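Side-chain contacts in methyltransferase (Pectobacterium atrosepticum SCRI1043, PDB 2P7I), which probably transfers methyl groups from S-adenosylmethionine to an acceptor that has not been identified: residues Thr38-Pro43 with Val193-Gly198; Ser78-Arg83 with Ile88-Ser93; Glu96-Pro101 with Leu123-Asp128. One frame throughout, in Å; residues are numbered along the deposited sequence.

How the interactions relate
From the N terminus, the chain passes through helix 24-37 into the loop at 38-43, and interaction 1 closes a very long loop when that segment meets strand 192-201, so both other contacts fall within its span. Interaction 2 closes first, a short turn bringing helix 74-83 against strand 88-92 at one border of the sheet. Interaction 3 follows in series: the loop at 96-101 receives an arginine from helix 119-130. Interactions 2 and 3 touch, with Ile91 packing on Leu100, whereas interaction 1 remains apart from both. Together they illustrate how a Rossmann-like domain ties helices and loops to a central sheet, here at both of its outermost strands and along a flank.

Interaction 1. Residues Thr38-Pro43 with Val193-Gly198; sequences TPFFRP and VTYRSG
At one border of the Rossmann-like sheet, where helix 24-37 runs out into a loop, Phe40 meets Tyr195 of strand 192-201, and these two rings carry the whole contact. The end of the Phe40 ring leads: its CZ lies 4.4 Å from Tyr195 CG and equally 4.4 Å from Tyr195 CD1. The approach is therefore to the root of the tyrosine ring, while Tyr195 OH is far off, 6.3 Å from Phe40 CE1. With centroids 5.8 Å apart and planes inclined at 42°, the pair is oblique, neither a stack nor a T-shaped arrangement. Its distances indicate loose apolar contact between buried rings, and the backbones remain well separated.

The strand itself is irregular here. Thr194 and Tyr195 both face Leu243 of the antiparallel strand 237-245, a classic beta bulge, and Tyr195 leaves the backbone just at this irregularity. Its chi1 of -117° is off the usual staggered values, and the residue has two conformers, so the details given belong to one of them. Phe40, by contrast, has an ordinary first torsion (-58°), its CG beside the backbone N and anti to the carbonyl carbon, which sends the ring toward the strand.

Leu243 also packs against both aromatic side chains, and Phe138 of strand 135-142 adds to the surroundings of Phe40. The cluster continues into the second subunit: Phe40 of that chain meets Phe40 here and approaches Tyr195 edge-to-face. The polar end of the tyrosine is used there too, since Tyr195 OH is hydrogen-bonded to Ala36 O of the second subunit.

Interaction 2. Residues Ser78-Arg83 with Ile88-Ser93; sequences SHAQGR and ITYIHS
The ring of Tyr90 is held between aliphatic groups, with Gln81 CG over one face and Ile88 CG2 over the other. Gln81 CG stands 3.6 Å above the ring plane, displaced toward the rim, and makes a CH-pi contact with it, whereas Ile88 CG2 sits over the ring centre at 3.2 Å from the plane. Near the outer part of the ring, Ala80 CB comes obliquely to Tyr90 CE1 at 3.9 Å.

Gln81 continues along the same side. Its chi1 of -135° is displaced from a staggered value, and the extended chain beyond CG takes the amide past the rim at the root of the ring, with Gln81 NE2 3.6 Å from Tyr90 CD2. Amide and ring planes stand 83° apart, and the contact is one of van der Waals kind. At the far end, Tyr90 OH reaches the helix backbone, 3.5 Å from Gln81 CA; its 3.6 Å approach to Ala80 O is not a hydrogen bond.

Away from the tyrosine, the Arg83 guanidinium meets His79 NE2 at its edge and in plane, through a nearly straight but weak bond from NE, and it also forms a salt bridge with Asp55. Ile77 and Leu84 also pack against the tyrosine.

This is the helix-on-strand packing of a beta-alpha-beta crossover: helix 74-83 links the parallel strands 67-71 and 88-92, and Tyr90, on the outermost strand at this border of the Rossmann-like sheet, packs against it.

Interaction 3. Residues Glu96-Pro101 with Leu123-Asp128; sequences EDAQLP and LKRIND
Arg125 reaches out from helix 119-130 to the loop at 96-101, where both of its terminal nitrogens converge on one backbone oxygen, Ala98 O. The closer bond runs from Arg125 NH1 to Ala98 O over 3.0 Å; it meets a lone pair in the carbonyl plane, although the oxygen lies 24° out of the guanidinium plane and the hydrogen bond is bent, with an N-H...O angle of 136°. A second, weak bond joins Arg125 NH2 to the same Ala98 O at 3.1 Å. Sharing one acceptor explains why neither bond is straight. The side chain bends at chi2 and chi3, the latter 75°, which turns the guanidinium so that its edge is presented to the loop.

More partners fix its rotation. Asp129, one turn along the helix, takes Arg125 NE in a salt bridge, and Phe95 O receives a weak bond from NH1. Trp130 packs against both Arg125 and Ala98, giving this tight side an apolar backing.

Outward from this grip the contact slackens. Glu96 O is 3.3 Å from Arg125 NH1, but the angle is too poor for a hydrogen bond. The two carboxylates of the loop itself make no salt bridge with the arginine: Glu96 points away and pairs with Arg94, while Asp97 OD1 remains 6.9 Å from Arg125 NH1, allowing at most a long-range electrostatic attraction. Gln99, on the exposed surface, folds back at chi2 and crosses the arginine at about a right angle, its NE2 no nearer than 4.1 Å to Arg125 NH2.

Here a surface arginine fastens a helix to the loop leading into strand 104-110, on the flank of the Rossmann-like fold where helix 119-130 connects that strand to the parallel strand 135-142.

Interaction 1. Residues Thr38-Pro43 with Val193-Gly198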
loop_
_atom_site.group_PDB
_atom_site.type_symbol
_atom_site.label_atom_id
_atom_site.label_comp_id
_atom_site.label_asym_id
_atom_site.label_seq_id
_atom_site.Cartn_x
_atom_site.Cartn_y
_atom_site.Cartn_z
ATOM N N THR B 38 -3.103 -4.280 -24.086
ATOM C CA THR B 38 -2.809 -3.672 -25.389
ATOM C C THR B 38 -1.353 -3.240 -25.596
ATOM O O THR B 38 -0.774 -3.558 -26.621
ATOM C CB THR B 38 -3.785 -2.536 -25.698
ATOM O OG1 THR B 38 -5.085 -3.107 -25.909
ATOM C CG2 THR B 38 -3.376 -1.798 -26.975
ATOM N N PRO B 39 -0.739 -2.555 -24.620
ATOM C CA PRO B 39 0.637 -2.133 -24.816
ATOM C C PRO B 39 1.655 -3.280 -24.959
ATOM O O PRO B 39 2.774 -3.058 -25.433
ATOM C CB PRO B 39 0.958 -1.330 -23.553
ATOM C CG PRO B 39 -0.310 -1.117 -22.871
ATOM C CD PRO B 39 -1.278 -2.129 -23.322
ATOM N N PHE B 40 1.279 -4.474 -24.522
ATOM C CA PHE B 40 2.177 -5.618 -24.513
ATOM C C PHE B 40 1.989 -6.595 -25.657
ATOM O O PHE B 40 2.834 -7.487 -25.835
ATOM C CB PHE B 40 2.000 -6.415 -23.216
ATOM C CG PHE B 40 2.245 -5.621 -21.968
ATOM C CD1 PHE B 40 3.505 -5.106 -21.721
ATOM C CD2 PHE B 40 1.232 -5.416 -21.022
ATOM C CE1 PHE B 40 3.775 -4.399 -20.555
ATOM C CE2 PHE B 40 1.482 -4.715 -19.865
ATOM C CZ PHE B 40 2.750 -4.205 -19.623
ATOM N N PHE B 41 0.890 -6.477 -26.397
ATOM C CA PHE B 41 0.593 -7.395 -27.495
ATOM C C PHE B 41 1.761 -7.463 -28.465
ATOM O O PHE B 41 2.391 -6.446 -28.767
ATOM C CB PHE B 41 -0.654 -6.984 -28.264
ATOM C CG PHE B 41 -1.975 -7.357 -27.614
ATOM C CD1 PHE B 41 -2.163 -8.560 -26.940
ATOM C CD2 PHE B 41 -3.072 -6.513 -27.761
ATOM C CE1 PHE B 41 -3.418 -8.893 -26.395
ATOM C CE2 PHE B 41 -4.300 -6.822 -27.213
ATOM C CZ PHE B 41 -4.483 -8.010 -26.526
ATOM N N ARG B 42 2.067 -8.685 -28.893
ATOM C CA ARG B 42 3.053 -8.947 -29.930
ATOM C C ARG B 42 2.379 -9.059 -31.287
ATOM O O ARG B 42 1.256 -9.551 -31.391
ATOM C CB ARG B 42 3.712 -10.298 -29.676
ATOM C CG ARG B 42 4.362 -10.478 -28.342
ATOM C CD ARG B 42 5.712 -9.873 -28.340
ATOM N NE ARG B 42 6.475 -10.489 -29.402
ATOM C CZ ARG B 42 7.501 -9.929 -30.024
ATOM N NH1 ARG B 42 7.932 -8.718 -29.671
ATOM N NH2 ARG B 42 8.099 -10.594 -31.007
ATOM N N PRO B 43 3.085 -8.683 -32.360
ATOM C CA PRO B 43 2.484 -8.919 -33.687
ATOM C C PRO B 43 2.418 -10.404 -33.929
ATOM O O PRO B 43 3.245 -11.141 -33.399
ATOM C CB PRO B 43 3.479 -8.271 -34.653
ATOM C CG PRO B 43 4.801 -8.213 -33.864
ATOM C CD PRO B 43 4.431 -8.083 -32.428
ATOM N N VAL B 193 8.585 -14.286 -15.544
ATOM C CA VAL B 193 7.594 -13.257 -15.266
ATOM C C VAL B 193 8.256 -11.943 -15.557
ATOM O O VAL B 193 9.254 -11.587 -14.926
ATOM C CB VAL B 193 7.068 -13.342 -13.812
ATOM C CG1 VAL B 193 6.204 -12.123 -13.504
ATOM C CG2 VAL B 193 6.329 -14.642 -13.598
ATOM N N THR B 194 7.700 -11.204 -16.511
ATOM C CA THR B 194 8.274 -9.984 -17.032
ATOM C C THR B 194 7.655 -8.729 -16.423
ATOM O O THR B 194 8.331 -7.728 -16.243
ATOM C CB THR B 194 8.039 -9.973 -18.544
ATOM O OG1 THR B 194 8.664 -11.139 -19.118
ATOM C CG2 THR B 194 8.582 -8.725 -19.181
ATOM N N TYR B 195 6.342 -8.797 -16.164
ATOM C CA TYR B 195 5.625 -7.653 -15.591
ATOM C C TYR B 195 4.538 -8.120 -14.662
ATOM O O TYR B 195 3.869 -9.115 -14.914
ATOM C CB TYR B 195 5.049 -6.713 -16.654
ATOM C CG TYR B 195 5.676 -5.346 -16.570
ATOM C CD1 TYR B 195 5.059 -4.295 -15.897
ATOM C CD2 TYR B 195 6.926 -5.121 -17.116
ATOM C CE1 TYR B 195 5.694 -3.028 -15.812
ATOM C CE2 TYR B 195 7.551 -3.885 -17.028
ATOM C CZ TYR B 195 6.947 -2.855 -16.387
ATOM O OH TYR B 195 7.644 -1.650 -16.353
ATOM N N ARG B 196 4.369 -7.393 -13.566
ATOM C CA ARG B 196 3.307 -7.639 -12.606
ATOM C C ARG B 196 2.491 -6.353 -12.507
ATOM O O ARG B 196 3.068 -5.259 -12.419
ATOM C CB ARG B 196 3.849 -7.932 -11.215
ATOM C CG ARG B 196 4.941 -8.996 -11.181
ATOM C CD ARG B 196 6.116 -8.668 -10.352
ATOM N NE ARG B 196 7.069 -9.756 -10.481
ATOM C CZ ARG B 196 8.005 -9.815 -11.430
ATOM N NH1 ARG B 196 8.213 -8.785 -12.242
ATOM N NH2 ARG B 196 8.808 -10.873 -11.523
ATOM N N SER B 197 1.176 -6.495 -12.556
ATOM C CA SER B 197 0.275 -5.343 -12.426
ATOM C C SER B 197 -1.089 -5.809 -11.942
ATOM O O SER B 197 -1.292 -6.976 -11.623
ATOM C CB SER B 197 0.139 -4.583 -13.762
ATOM O OG SER B 197 -0.395 -3.260 -13.564
ATOM N N GLY B 198 -2.004 -4.866 -11.821
ATOM C CA GLY B 198 -3.354 -5.148 -11.390
ATOM C C GLY B 198 -4.352 -4.413 -12.259
ATOM O O GLY B 198 -4.047 -3.415 -12.877
#

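Interaction 2. Residues Ser78-Arg83 with Ile88-Ser93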
loop_
_atom_site.group_PDB
_atom_site.type_symbol
_atom_site.label_atom_id
_atom_site.label_comp_id
_atom_site.label_asym_id
_atom_site.label_seq_id
_atom_site.Cartn_x
_atom_site.Cartn_y
_atom_site.Cartn_z
ATOM N N SER B 78 -19.842 -24.003 -29.383
ATOM C CA SER B 78 -20.818 -23.869 -30.455
ATOM C C SER B 78 -21.468 -22.477 -30.473
ATOM O O SER B 78 -21.631 -21.855 -31.529
ATOM C CB SER B 78 -21.891 -24.933 -30.279
ATOM O OG SER B 78 -22.810 -24.890 -31.350
ATOM N N HIS B 79 -21.836 -21.991 -29.294
ATOM C CA HIS B 79 -22.371 -20.639 -29.155
ATOM C C HIS B 79 -21.393 -19.597 -29.698
ATOM O O HIS B 79 -21.778 -18.727 -30.486
ATOM C CB HIS B 79 -22.697 -20.365 -27.689
ATOM C CG HIS B 79 -23.225 -18.992 -27.424
ATOM N ND1 HIS B 79 -24.566 -18.733 -27.240
ATOM C CD2 HIS B 79 -22.589 -17.804 -27.289
ATOM C CE1 HIS B 79 -24.732 -17.442 -27.009
ATOM N NE2 HIS B 79 -23.549 -16.857 -27.034
ATOM N N ALA B 80 -20.128 -19.688 -29.278
ATOM C CA ALA B 80 -19.072 -18.813 -29.801
ATOM C C ALA B 80 -19.081 -18.831 -31.321
ATOM O O ALA B 80 -19.125 -17.785 -31.968
ATOM C CB ALA B 80 -17.698 -19.262 -29.296
ATOM N N GLN B 81 -19.039 -20.045 -31.865
ATOM C CA GLN B 81 -18.959 -20.282 -33.307
ATOM C C GLN B 81 -20.070 -19.550 -34.056
ATOM O O GLN B 81 -19.833 -18.921 -35.096
ATOM C CB GLN B 81 -19.054 -21.782 -33.577
ATOM C CG GLN B 81 -18.056 -22.299 -34.573
ATOM C CD GLN B 81 -18.023 -23.810 -34.590
ATOM O OE1 GLN B 81 -19.063 -24.458 -34.724
ATOM N NE2 GLN B 81 -16.834 -24.382 -34.439
ATOM N N GLY B 82 -21.278 -19.634 -33.510
ATOM C CA GLY B 82 -22.415 -18.950 -34.082
ATOM C C GLY B 82 -22.253 -17.447 -34.052
ATOM O O GLY B 82 -22.466 -16.772 -35.056
ATOM N N ARG B 83 -21.850 -16.929 -32.902
ATOM C CA ARG B 83 -21.818 -15.490 -32.675
ATOM C C ARG B 83 -20.607 -14.731 -33.262
ATOM O O ARG B 83 -20.765 -13.604 -33.724
ATOM C CB ARG B 83 -21.915 -15.223 -31.177
ATOM C CG ARG B 83 -21.818 -13.763 -30.832
ATOM C CD ARG B 83 -22.475 -13.467 -29.518
ATOM N NE ARG B 83 -21.817 -14.156 -28.410
ATOM C CZ ARG B 83 -20.675 -13.774 -27.840
ATOM N NH1 ARG B 83 -20.005 -12.704 -28.274
ATOM N NH2 ARG B 83 -20.197 -14.479 -26.824
ATOM N N ILE B 88 -11.382 -17.370 -36.552
ATOM C CA ILE B 88 -11.192 -18.116 -35.309
ATOM C C ILE B 88 -10.971 -19.570 -35.679
ATOM O O ILE B 88 -11.744 -20.159 -36.449
ATOM C CB ILE B 88 -12.432 -18.069 -34.402
ATOM C CG1 ILE B 88 -12.867 -16.627 -34.103
ATOM C CG2 ILE B 88 -12.179 -18.855 -33.125
ATOM C CD1 ILE B 88 -11.867 -15.835 -33.350
ATOM N N THR B 89 -9.918 -20.160 -35.150
ATOM C CA THR B 89 -9.782 -21.592 -35.166
ATOM C C THR B 89 -10.284 -22.112 -33.834
ATOM O O THR B 89 -9.765 -21.733 -32.789
ATOM C CB THR B 89 -8.328 -21.996 -35.354
ATOM O OG1 THR B 89 -7.847 -21.454 -36.600
ATOM C CG2 THR B 89 -8.199 -23.492 -35.358
ATOM N N TYR B 90 -11.292 -22.974 -33.865
ATOM C CA TYR B 90 -11.861 -23.534 -32.645
ATOM C C TYR B 90 -11.263 -24.907 -32.377
ATOM O O TYR B 90 -11.131 -25.697 -33.289
ATOM C CB TYR B 90 -13.373 -23.649 -32.772
ATOM C CG TYR B 90 -14.049 -22.317 -32.937
ATOM C CD1 TYR B 90 -14.421 -21.573 -31.835
ATOM C CD2 TYR B 90 -14.310 -21.798 -34.199
ATOM C CE1 TYR B 90 -15.043 -20.351 -31.980
ATOM C CE2 TYR B 90 -14.935 -20.570 -34.354
ATOM C CZ TYR B 90 -15.294 -19.855 -33.238
ATOM O OH TYR B 90 -15.902 -18.628 -33.367
ATOM N N ILE B 91 -10.875 -25.169 -31.129
ATOM C CA ILE B 91 -10.336 -26.466 -30.727
ATOM C C ILE B 91 -11.120 -26.915 -29.503
ATOM O O ILE B 91 -11.063 -26.307 -28.441
ATOM C CB ILE B 91 -8.829 -26.380 -30.443
ATOM C CG1 ILE B 91 -8.084 -26.187 -31.767
ATOM C CG2 ILE B 91 -8.340 -27.627 -29.773
ATOM C CD1 ILE B 91 -6.762 -25.670 -31.598
ATOM N N HIS B 92 -11.914 -27.956 -29.678
ATOM C CA HIS B 92 -12.746 -28.448 -28.607
ATOM C C HIS B 92 -11.917 -29.498 -27.896
ATOM O O HIS B 92 -11.762 -30.608 -28.394
ATOM C CB HIS B 92 -14.041 -29.043 -29.180
ATOM C CG HIS B 92 -14.909 -29.693 -28.153
ATOM N ND1 HIS B 92 -15.704 -30.785 -28.435
ATOM C CD2 HIS B 92 -15.097 -29.420 -26.842
ATOM C CE1 HIS B 92 -16.349 -31.149 -27.340
ATOM N NE2 HIS B 92 -15.990 -30.342 -26.356
ATOM N N SER B 93 -11.335 -29.141 -26.756
ATOM C CA SER B 93 -10.473 -30.057 -26.033
ATOM C C SER B 93 -10.299 -29.581 -24.624
ATOM O O SER B 93 -10.463 -28.396 -24.352
ATOM C CB SER B 93 -9.094 -30.111 -26.695
ATOM O OG SER B 93 -8.240 -31.032 -26.024
#

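Interaction 3. Residues Glu96-Pro101 with Leu123-Asp128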
loop_
_atom_site.group_PDB
_atom_site.type_symbol
_atom_site.label_atom_id
_atom_site.label_comp_id
_atom_site.label_asym_id
_atom_site.label_seq_id
_atom_site.Cartn_x
_atom_site.Cartn_y
_atom_site.Cartn_z
ATOM N N GLU B 96 -5.146 -30.509 -21.227
ATOM C CA GLU B 96 -4.132 -31.548 -21.095
ATOM C C GLU B 96 -4.045 -32.443 -22.327
ATOM O O GLU B 96 -2.989 -33.026 -22.566
ATOM C CB GLU B 96 -4.355 -32.387 -19.837
ATOM C CG GLU B 96 -5.768 -32.946 -19.708
ATOM C CD GLU B 96 -6.711 -32.044 -18.910
ATOM O OE1 GLU B 96 -6.707 -30.798 -19.090
ATOM O OE2 GLU B 96 -7.470 -32.596 -18.093
ATOM N N ASP B 97 -5.130 -32.528 -23.102
ATOM C CA ASP B 97 -5.184 -33.352 -24.330
ATOM C C ASP B 97 -4.959 -32.567 -25.615
ATOM O O ASP B 97 -4.872 -33.155 -26.684
ATOM C CB ASP B 97 -6.564 -34.018 -24.499
ATOM C CG ASP B 97 -7.053 -34.718 -23.250
ATOM O OD1 ASP B 97 -6.241 -35.374 -22.556
ATOM O OD2 ASP B 97 -8.270 -34.616 -22.972
ATOM N N ALA B 98 -4.923 -31.248 -25.526
ATOM C CA ALA B 98 -4.941 -30.396 -26.697
ATOM C C ALA B 98 -3.652 -30.525 -27.502
ATOM O O ALA B 98 -2.537 -30.425 -26.974
ATOM C CB ALA B 98 -5.181 -28.937 -26.287
ATOM N N GLN B 99 -3.821 -30.757 -28.795
ATOM C CA GLN B 99 -2.709 -30.843 -29.717
ATOM C C GLN B 99 -2.857 -29.663 -30.652
ATOM O O GLN B 99 -3.747 -29.647 -31.489
ATOM C CB GLN B 99 -2.787 -32.151 -30.497
ATOM C CG GLN B 99 -2.709 -33.386 -29.617
ATOM C CD GLN B 99 -1.275 -33.779 -29.292
ATOM O OE1 GLN B 99 -0.626 -34.475 -30.082
ATOM N NE2 GLN B 99 -0.774 -33.345 -28.126
ATOM N N LEU B 100 -2.000 -28.665 -30.509
ATOM C CA LEU B 100 -2.147 -27.458 -31.302
ATOM C C LEU B 100 -1.210 -27.513 -32.493
ATOM O O LEU B 100 -0.106 -28.034 -32.392
ATOM C CB LEU B 100 -1.883 -26.209 -30.451
ATOM C CG LEU B 100 -2.792 -26.141 -29.222
ATOM C CD1 LEU B 100 -2.613 -24.809 -28.472
ATOM C CD2 LEU B 100 -4.231 -26.384 -29.625
ATOM N N PRO B 101 -1.635 -26.946 -33.618
ATOM C CA PRO B 101 -0.874 -27.057 -34.854
ATOM C C PRO B 101 0.359 -26.191 -34.934
ATOM O O PRO B 101 1.158 -26.359 -35.838
ATOM C CB PRO B 101 -1.880 -26.599 -35.912
ATOM C CG PRO B 101 -2.779 -25.662 -35.205
ATOM C CD PRO B 101 -2.894 -26.200 -33.802
ATOM N N LEU B 123 0.555 -24.211 -16.999
ATOM C CA LEU B 123 1.466 -23.120 -17.299
ATOM C C LEU B 123 2.735 -23.676 -17.965
ATOM O O LEU B 123 3.362 -23.018 -18.783
ATOM C CB LEU B 123 1.789 -22.331 -16.028
ATOM C CG LEU B 123 0.616 -21.578 -15.406
ATOM C CD1 LEU B 123 1.047 -21.029 -14.046
ATOM C CD2 LEU B 123 0.104 -20.497 -16.343
ATOM N N LYS B 124 3.102 -24.898 -17.599
ATOM C CA LYS B 124 4.269 -25.570 -18.166
ATOM C C LYS B 124 4.030 -25.952 -19.643
ATOM O O LYS B 124 4.911 -25.797 -20.473
ATOM C CB LYS B 124 4.665 -26.771 -17.304
ATOM C CG LYS B 124 5.914 -27.460 -17.772
ATOM C CD LYS B 124 6.343 -28.685 -16.932
ATOM C CE LYS B 124 7.679 -29.219 -17.381
ATOM N NZ LYS B 124 8.021 -30.419 -16.565
ATOM N N ARG B 125 2.839 -26.428 -19.980
ATOM C CA ARG B 125 2.505 -26.652 -21.379
ATOM C C ARG B 125 2.586 -25.349 -22.150
ATOM O O ARG B 125 3.108 -25.288 -23.268
ATOM C CB ARG B 125 1.097 -27.191 -21.536
ATOM C CG ARG B 125 0.892 -28.610 -21.131
ATOM C CD ARG B 125 -0.191 -29.259 -22.005
ATOM N NE ARG B 125 0.342 -29.535 -23.334
ATOM C CZ ARG B 125 -0.345 -30.109 -24.315
ATOM N NH1 ARG B 125 -1.605 -30.473 -24.134
ATOM N NH2 ARG B 125 0.227 -30.305 -25.492
ATOM N N ILE B 126 2.093 -24.280 -21.542
ATOM C CA ILE B 126 2.118 -22.999 -22.201
ATOM C C ILE B 126 3.577 -22.619 -22.472
ATOM O O ILE B 126 3.914 -22.188 -23.577
ATOM C CB ILE B 126 1.435 -21.919 -21.373
ATOM C CG1 ILE B 126 -0.068 -22.149 -21.322
ATOM C CG2 ILE B 126 1.730 -20.546 -21.930
ATOM C CD1 ILE B 126 -0.781 -21.163 -20.309
ATOM N N ASN B 127 4.450 -22.805 -21.484
ATOM C CA ASN B 127 5.835 -22.424 -21.644
ATOM C C ASN B 127 6.515 -23.294 -22.680
ATOM O O ASN B 127 7.184 -22.787 -23.582
ATOM C CB ASN B 127 6.591 -22.561 -20.322
ATOM C CG ASN B 127 7.993 -21.981 -20.392
ATOM O OD1 ASN B 127 8.159 -20.771 -20.342
ATOM N ND2 ASN B 127 9.001 -22.846 -20.564
ATOM N N ASP B 128 6.340 -24.611 -22.546
ATOM C CA ASP B 128 7.140 -25.565 -23.283
ATOM C C ASP B 128 6.613 -25.912 -24.666
ATOM O O ASP B 128 7.382 -26.230 -25.571
ATOM C CB ASP B 128 7.258 -26.871 -22.492
ATOM C CG ASP B 128 8.074 -26.738 -21.228
ATOM O OD1 ASP B 128 8.550 -25.647 -20.900
ATOM O OD2 ASP B 128 8.230 -27.760 -20.559
#